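Local coordinates for protein predicted acetamidase/formamidase (Thermoanaerobacter tengcongensis, PDB 3TKK) that probably hydrolyses carbon-nitrogen bonds of linear amides such as acetamide or formamide, and carries zinc and calcium ions at neighbouring sites, at residues 91-95 against 106-110; 97-101 against 193-197. One frame throughout, in Å; residues are numbered along the deposited sequence.

Contact 1. Residues 91-95 against 106-110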
ATOM      1  N   VAL A  91     -21.257  12.815  -0.230  1.00 22.94           N
ATOM      2  CA  VAL A  91     -21.511  12.602  -1.631  1.00 23.42           C
ATOM      3  C   VAL A  91     -20.427  11.705  -2.168  1.00 23.19           C
ATOM      4  O   VAL A  91     -19.260  11.868  -1.765  1.00 21.24           O
ATOM      5  CB  VAL A  91     -21.363  13.945  -2.335  1.00 26.98           C
ATOM      6  CG1 VAL A  91     -21.655  13.809  -3.838  1.00 29.41           C
ATOM      7  CG2 VAL A  91     -22.405  14.994  -1.649  1.00 29.02           C
ATOM      8  N   LEU A  92     -20.804  10.793  -3.082  1.00 22.96           N
ATOM      9  CA  LEU A  92     -19.900   9.923  -3.769  1.00 21.93           C
ATOM     10  C   LEU A  92     -19.996  10.418  -5.211  1.00 24.58           C
ATOM     11  O   LEU A  92     -21.147  10.689  -5.696  1.00 25.71           O
ATOM     12  CB  LEU A  92     -20.417   8.462  -3.727  1.00 22.39           C
ATOM     13  CG  LEU A  92     -20.225   8.008  -2.300  1.00 25.58           C
ATOM     14  CD1 LEU A  92     -21.057   6.839  -2.007  1.00 24.32           C
ATOM     15  CD2 LEU A  92     -18.712   7.679  -2.221  1.00 25.66           C
ATOM     16  N   ALA A  93     -18.850  10.476  -5.886  1.00 24.46           N
ATOM     17  CA  ALA A  93     -18.721  10.871  -7.293  1.00 22.14           C
ATOM     18  C   ALA A  93     -17.840   9.961  -8.068  1.00 21.71           C
ATOM     19  O   ALA A  93     -16.793   9.475  -7.566  1.00 20.99           O
ATOM     20  CB  ALA A  93     -18.222  12.353  -7.401  1.00 22.05           C
ATOM     21  N   THR A  94     -18.232   9.683  -9.335  1.00 23.16           N
ATOM     22  CA  THR A  94     -17.259   9.066 -10.248  1.00 22.31           C
ATOM     23  C   THR A  94     -17.716   9.326 -11.660  1.00 24.77           C
ATOM     24  O   THR A  94     -18.587  10.101 -11.844  1.00 25.46           O
ATOM     25  CB  THR A  94     -17.203   7.535 -10.060  1.00 22.02           C
ATOM     26  OG1 THR A  94     -16.086   6.988 -10.789  1.00 21.65           O
ATOM     27  CG2 THR A  94     -18.530   6.822 -10.488  1.00 23.16           C
ATOM     28  N   GLY A  95     -17.174   8.639 -12.657  1.00 23.73           N
ATOM     29  CA  GLY A  95     -17.706   8.857 -14.009  1.00 25.13           C
ATOM     30  C   GLY A  95     -16.711   8.720 -15.120  1.00 27.32           C
ATOM     31  O   GLY A  95     -15.581   8.320 -14.869  1.00 25.64           O
ATOM     32  N   GLU A 106     -19.600   6.211 -18.701  1.00 37.54           N
ATOM     33  CA  GLU A 106     -20.044   7.269 -19.633  1.00 42.18           C
ATOM     34  C   GLU A 106     -20.720   8.356 -18.789  1.00 43.65           C
ATOM     35  O   GLU A 106     -21.338   8.045 -17.756  1.00 44.07           O
ATOM     36  CB  GLU A 106     -21.042   6.677 -20.576  1.00 46.19           C
ATOM     37  CG  GLU A 106     -20.424   5.684 -21.545  1.00 50.27           C
ATOM     38  CD  GLU A 106     -19.372   6.355 -22.416  1.00 53.36           C
ATOM     39  OE1 GLU A 106     -19.326   7.606 -22.495  1.00 53.87           O
ATOM     40  OE2 GLU A 106     -18.591   5.611 -23.040  1.00 56.43           O
ATOM     41  N   GLY A 107     -20.588   9.625 -19.165  1.00 43.33           N
ATOM     42  CA  GLY A 107     -21.132  10.687 -18.329  1.00 42.01           C
ATOM     43  C   GLY A 107     -20.551  10.812 -16.908  1.00 39.99           C
ATOM     44  O   GLY A 107     -19.400  10.437 -16.641  1.00 39.59           O
ATOM     45  N   LEU A 108     -21.330  11.398 -16.000  1.00 36.89           N
ATOM     46  CA  LEU A 108     -20.820  11.807 -14.721  1.00 36.86           C
ATOM     47  C   LEU A 108     -21.796  11.290 -13.633  1.00 32.99           C
ATOM     48  O   LEU A 108     -22.986  11.321 -13.814  1.00 34.03           O
ATOM     49  CB  LEU A 108     -20.745  13.350 -14.659  1.00 40.17           C
ATOM     50  CG  LEU A 108     -19.555  13.864 -13.826  1.00 43.51           C
ATOM     51  CD1 LEU A 108     -19.347  13.211 -12.365  1.00 42.58           C
ATOM     52  CD2 LEU A 108     -18.244  13.666 -14.661  1.00 44.84           C
ATOM     53  N   TYR A 109     -21.285  10.838 -12.500  1.00 30.58           N
ATOM     54  CA  TYR A 109     -22.152  10.198 -11.539  1.00 28.79           C
ATOM     55  C   TYR A 109     -21.942  10.887 -10.250  1.00 27.78           C
ATOM     56  O   TYR A 109     -20.815  11.260  -9.978  1.00 27.04           O
ATOM     57  CB  TYR A 109     -21.686   8.763 -11.318  1.00 26.72           C
ATOM     58  CG  TYR A 109     -22.411   7.983 -10.218  1.00 27.98           C
ATOM     59  CD1 TYR A 109     -23.604   7.329 -10.469  1.00 29.60           C
ATOM     60  CD2 TYR A 109     -21.876   7.886  -8.934  1.00 28.71           C
ATOM     61  CE1 TYR A 109     -24.286   6.574  -9.459  1.00 27.96           C
ATOM     62  CE2 TYR A 109     -22.540   7.113  -7.917  1.00 27.00           C
ATOM     63  CZ  TYR A 109     -23.716   6.452  -8.226  1.00 26.76           C
ATOM     64  OH  TYR A 109     -24.315   5.698  -7.245  1.00 27.25           O
ATOM     65  N   SER A 110     -23.024  11.094  -9.487  1.00 28.62           N
ATOM     66  CA  SER A 110     -22.895  11.341  -8.037  1.00 29.35           C
ATOM     67  C   SER A 110     -24.050  10.711  -7.286  1.00 32.09           C
ATOM     68  O   SER A 110     -25.127  10.517  -7.834  1.00 33.31           O
ATOM     69  CB  SER A 110     -22.920  12.834  -7.700  1.00 32.31           C
ATOM     70  OG  SER A 110     -24.154  13.391  -8.091  1.00 37.78           O
TER
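Thr94 and Tyr109 are joined by a reciprocal pair of backbone bonds: Thr94 N donates to Tyr109 O at 3.1 Å, and Tyr109 N returns a bond to Thr94 O at 2.9 Å. This is the hydrogen-bonded pair of a beta hairpin with a long loop, made by strands 89-95 and 108-116, the first two of a four-stranded sheet; the short axes run at 165°. The two bonds differ in aim. Thr94 N sits above the carbonyl plane of Tyr109, 44° out of it, whereas Tyr109 N is tilted less far from that of Thr94. Ala93 with Ser110 and Gly95 with Leu108 form the flanking non-hydrogen-bonded pairs, and a CA-H...O contact joins Ser110 CA to Leu92 O at 3.0 Å.

On the face carrying Thr94 and Tyr109, the threonine methyl CG2 touches Tyr109 CB and lies obliquely by the ring at CD2, 3.8 Å away. With OG1 anti to the backbone N (chi1 -170°), the hydroxyl hydrogen-bonds to Gly195 O while the methyl is left to the tyrosine. Both side chains also pack on the second subunit, Thr94 on its Ala264 and Tyr109 on its Glu261. Gly95 CA lies 3.5 Å from Gly107 O and 4.3 Å from Leu108 CA. Across from it, Leu108 bends its methyl CD1 to 3.2 Å from Thr94 O.

Contact 2. Residues 97-101 against 193-197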
ATOM      1  N   GLY A  97     -13.750   8.822 -17.455  1.00 28.80           N
ATOM      2  CA  GLY A  97     -12.428   9.432 -17.353  1.00 26.91           C
ATOM      3  C   GLY A  97     -12.121   9.767 -15.910  1.00 29.86           C
ATOM      4  O   GLY A  97     -11.178  10.456 -15.655  1.00 31.98           O
ATOM      5  N   LEU A  98     -12.880   9.290 -14.941  1.00 26.97           N
ATOM      6  CA  LEU A  98     -12.459   9.652 -13.563  1.00 26.56           C
ATOM      7  C   LEU A  98     -11.942   8.449 -12.783  1.00 25.67           C
ATOM      8  O   LEU A  98     -12.614   7.480 -12.736  1.00 24.27           O
ATOM      9  CB  LEU A  98     -13.578  10.343 -12.779  1.00 26.57           C
ATOM     10  CG  LEU A  98     -14.270  11.608 -13.439  1.00 27.68           C
ATOM     11  CD1 LEU A  98     -15.637  12.041 -12.726  1.00 24.43           C
ATOM     12  CD2 LEU A  98     -13.290  12.847 -13.637  1.00 27.76           C
ATOM     13  N   GLY A  99     -10.753   8.574 -12.173  1.00 24.56           N
ATOM     14  CA  GLY A  99     -10.125   7.532 -11.361  1.00 19.33           C
ATOM     15  C   GLY A  99      -9.730   6.350 -12.206  1.00 19.64           C
ATOM     16  O   GLY A  99      -9.850   6.370 -13.470  1.00 20.55           O
ATOM     17  N   VAL A 100      -9.493   5.226 -11.524  1.00 20.33           N
ATOM     18  CA  VAL A 100      -8.824   4.170 -12.278  1.00 21.80           C
ATOM     19  C   VAL A 100      -9.796   3.516 -13.283  1.00 21.86           C
ATOM     20  O   VAL A 100      -9.378   2.969 -14.259  1.00 23.46           O
ATOM     21  CB  VAL A 100      -8.355   3.168 -11.237  1.00 20.03           C
ATOM     22  CG1 VAL A 100      -7.900   1.848 -11.955  1.00 19.03           C
ATOM     23  CG2 VAL A 100      -7.197   3.892 -10.503  1.00 18.03           C
ATOM     24  N   LEU A 101     -11.107   3.492 -12.958  1.00 22.94           N
ATOM     25  CA  LEU A 101     -12.063   2.730 -13.798  1.00 21.38           C
ATOM     26  C   LEU A 101     -12.762   3.780 -14.707  1.00 23.11           C
ATOM     27  O   LEU A 101     -13.769   3.465 -15.369  1.00 24.77           O
ATOM     28  CB  LEU A 101     -13.112   1.971 -12.981  1.00 22.28           C
ATOM     29  CG  LEU A 101     -12.595   0.928 -11.909  1.00 20.74           C
ATOM     30  CD1 LEU A 101     -13.681   0.277 -11.155  1.00 20.73           C
ATOM     31  CD2 LEU A 101     -11.692  -0.098 -12.634  1.00 20.69           C
ATOM     32  N   GLU A 193      -8.054   5.528  -3.496  1.00 15.79           N
ATOM     33  CA  GLU A 193      -9.235   6.424  -3.806  1.00 16.06           C
ATOM     34  C   GLU A 193      -9.686   6.168  -5.243  1.00 16.48           C
ATOM     35  O   GLU A 193      -9.877   7.166  -6.045  1.00 16.75           O
ATOM     36  CB  GLU A 193      -8.900   7.945  -3.612  1.00 15.91           C
ATOM     37  CG  GLU A 193     -10.250   8.829  -3.624  1.00 16.30           C
ATOM     38  CD  GLU A 193      -9.883  10.266  -3.270  1.00 20.71           C
ATOM     39  OE1 GLU A 193      -8.683  10.610  -3.588  1.00 15.98           O
ATOM     40  OE2 GLU A 193     -10.742  11.001  -2.676  1.00 18.05           O
ATOM     41  N   VAL A 194      -9.866   4.877  -5.626  1.00 16.69           N
ATOM     42  CA  VAL A 194      -9.707   4.580  -7.129  1.00 17.09           C
ATOM     43  C   VAL A 194     -10.942   4.942  -7.951  1.00 17.76           C
ATOM     44  O   VAL A 194     -10.900   4.939  -9.210  1.00 18.82           O
ATOM     45  CB  VAL A 194      -9.325   3.038  -7.362  1.00 17.18           C
ATOM     46  CG1 VAL A 194      -7.958   2.614  -6.687  1.00 16.71           C
ATOM     47  CG2 VAL A 194     -10.476   2.053  -6.833  1.00 17.48           C
ATOM     48  N   GLY A 195     -12.048   5.248  -7.289  1.00 17.93           N
ATOM     49  CA  GLY A 195     -13.253   5.708  -8.026  1.00 23.25           C
ATOM     50  C   GLY A 195     -13.185   7.223  -8.326  1.00 21.09           C
ATOM     51  O   GLY A 195     -14.016   7.760  -9.011  1.00 21.13           O
ATOM     52  N   VAL A 196     -12.199   7.889  -7.724  1.00 20.05           N
ATOM     53  CA  VAL A 196     -11.986   9.368  -7.804  1.00 18.39           C
ATOM     54  C   VAL A 196     -12.338  10.108  -6.480  1.00 21.85           C
ATOM     55  O   VAL A 196     -11.742  11.161  -6.129  1.00 21.96           O
ATOM     56  CB  VAL A 196     -12.603  10.042  -9.045  1.00 22.74           C
ATOM     57  CG1 VAL A 196     -13.977  10.739  -8.850  1.00 19.84           C
ATOM     58  CG2 VAL A 196     -11.628  11.200  -9.577  1.00 21.04           C
ATOM     59  N   SER A 197     -13.252   9.591  -5.690  1.00 22.66           N
ATOM     60  CA  SER A 197     -13.610  10.384  -4.553  1.00 21.72           C
ATOM     61  C   SER A 197     -13.766   9.514  -3.321  1.00 20.16           C
ATOM     62  O   SER A 197     -13.795   8.318  -3.315  1.00 21.14           O
ATOM     63  CB  SER A 197     -14.994  11.160  -4.707  1.00 19.36           C
ATOM     64  OG  SER A 197     -16.015  10.157  -4.281  1.00 22.19           O
TER
HETATM   65  O   HOH W   1     -12.818   5.160 -11.320  1.00  2.00           O
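Val100 N donates to Val194 O at 2.7 Å, the direct hydrogen bond between the 97-101 and 193-197 loops. The donor lies in the carbonyl plane, and the N-H...O angle is 155°. One water shares the same acceptor: it donates to Val194 O and, at 2.7 Å, to Leu98 O, while accepting from Leu101 N at 2.9 Å. Val194 O is thus gripped by two hydrogen bonds, and the water ties both ends of the bend at Leu98-Leu101 to the opposite loop. Gly99 CA adds a CA-H...O contact to this carbonyl.

Residues 193-196 form a type I beta turn, closed by Val196 N to Glu193 O, in a loop near the metal centre: the side chain of Val196 lies about 8 Å from the bound zinc ion. Glu193 has been seen to bind zinc in a structure of this protein, although no zinc is bound to it in this chain.

Two apolar contacts flank the polar centre. CG2 of Val100 reaches CB of Val194 at 3.9 Å, the two side chains crossing obliquely; Val100 chi1 of 168° sets CG1 anti to the backbone N and leaves CG2 for this contact. Val196 CG2 meets Leu98 CB at 3.8 Å and comes equally near Gly99 N. Between them the backbones close to 4.4 Å at Gly99 CA and Val196 CA. Ser268 OG of the second subunit hydrogen-bonds Gly195 N and Ser197 O, while Val194 packs on Phe267 and Val100 on Val245 of that subunit.

Contacts 1 and 2 lie about 9 Å apart between centres, and both are partly buried and touch the second subunit. Strand 89-95 leads into the 97-101 loop, which connects it to strand 108-116, so contact 1 pairs the strands and contact 2 fastens their connection to the loop preceding strand 203-212. Regular reciprocal backbone bonding serves the sheet; in the loops one carbonyl and a water do that work. The two are also joined directly: besides the Thr94 hydroxyl, Ser197 OG probably bonds to Ala93 N, while Leu108 CD2 packs on Leu98 CD1. Contact 1 reaches solvent at Gly107, whereas none of the touching residues of contact 2, which lies nearer the centre of the chain, is exposed.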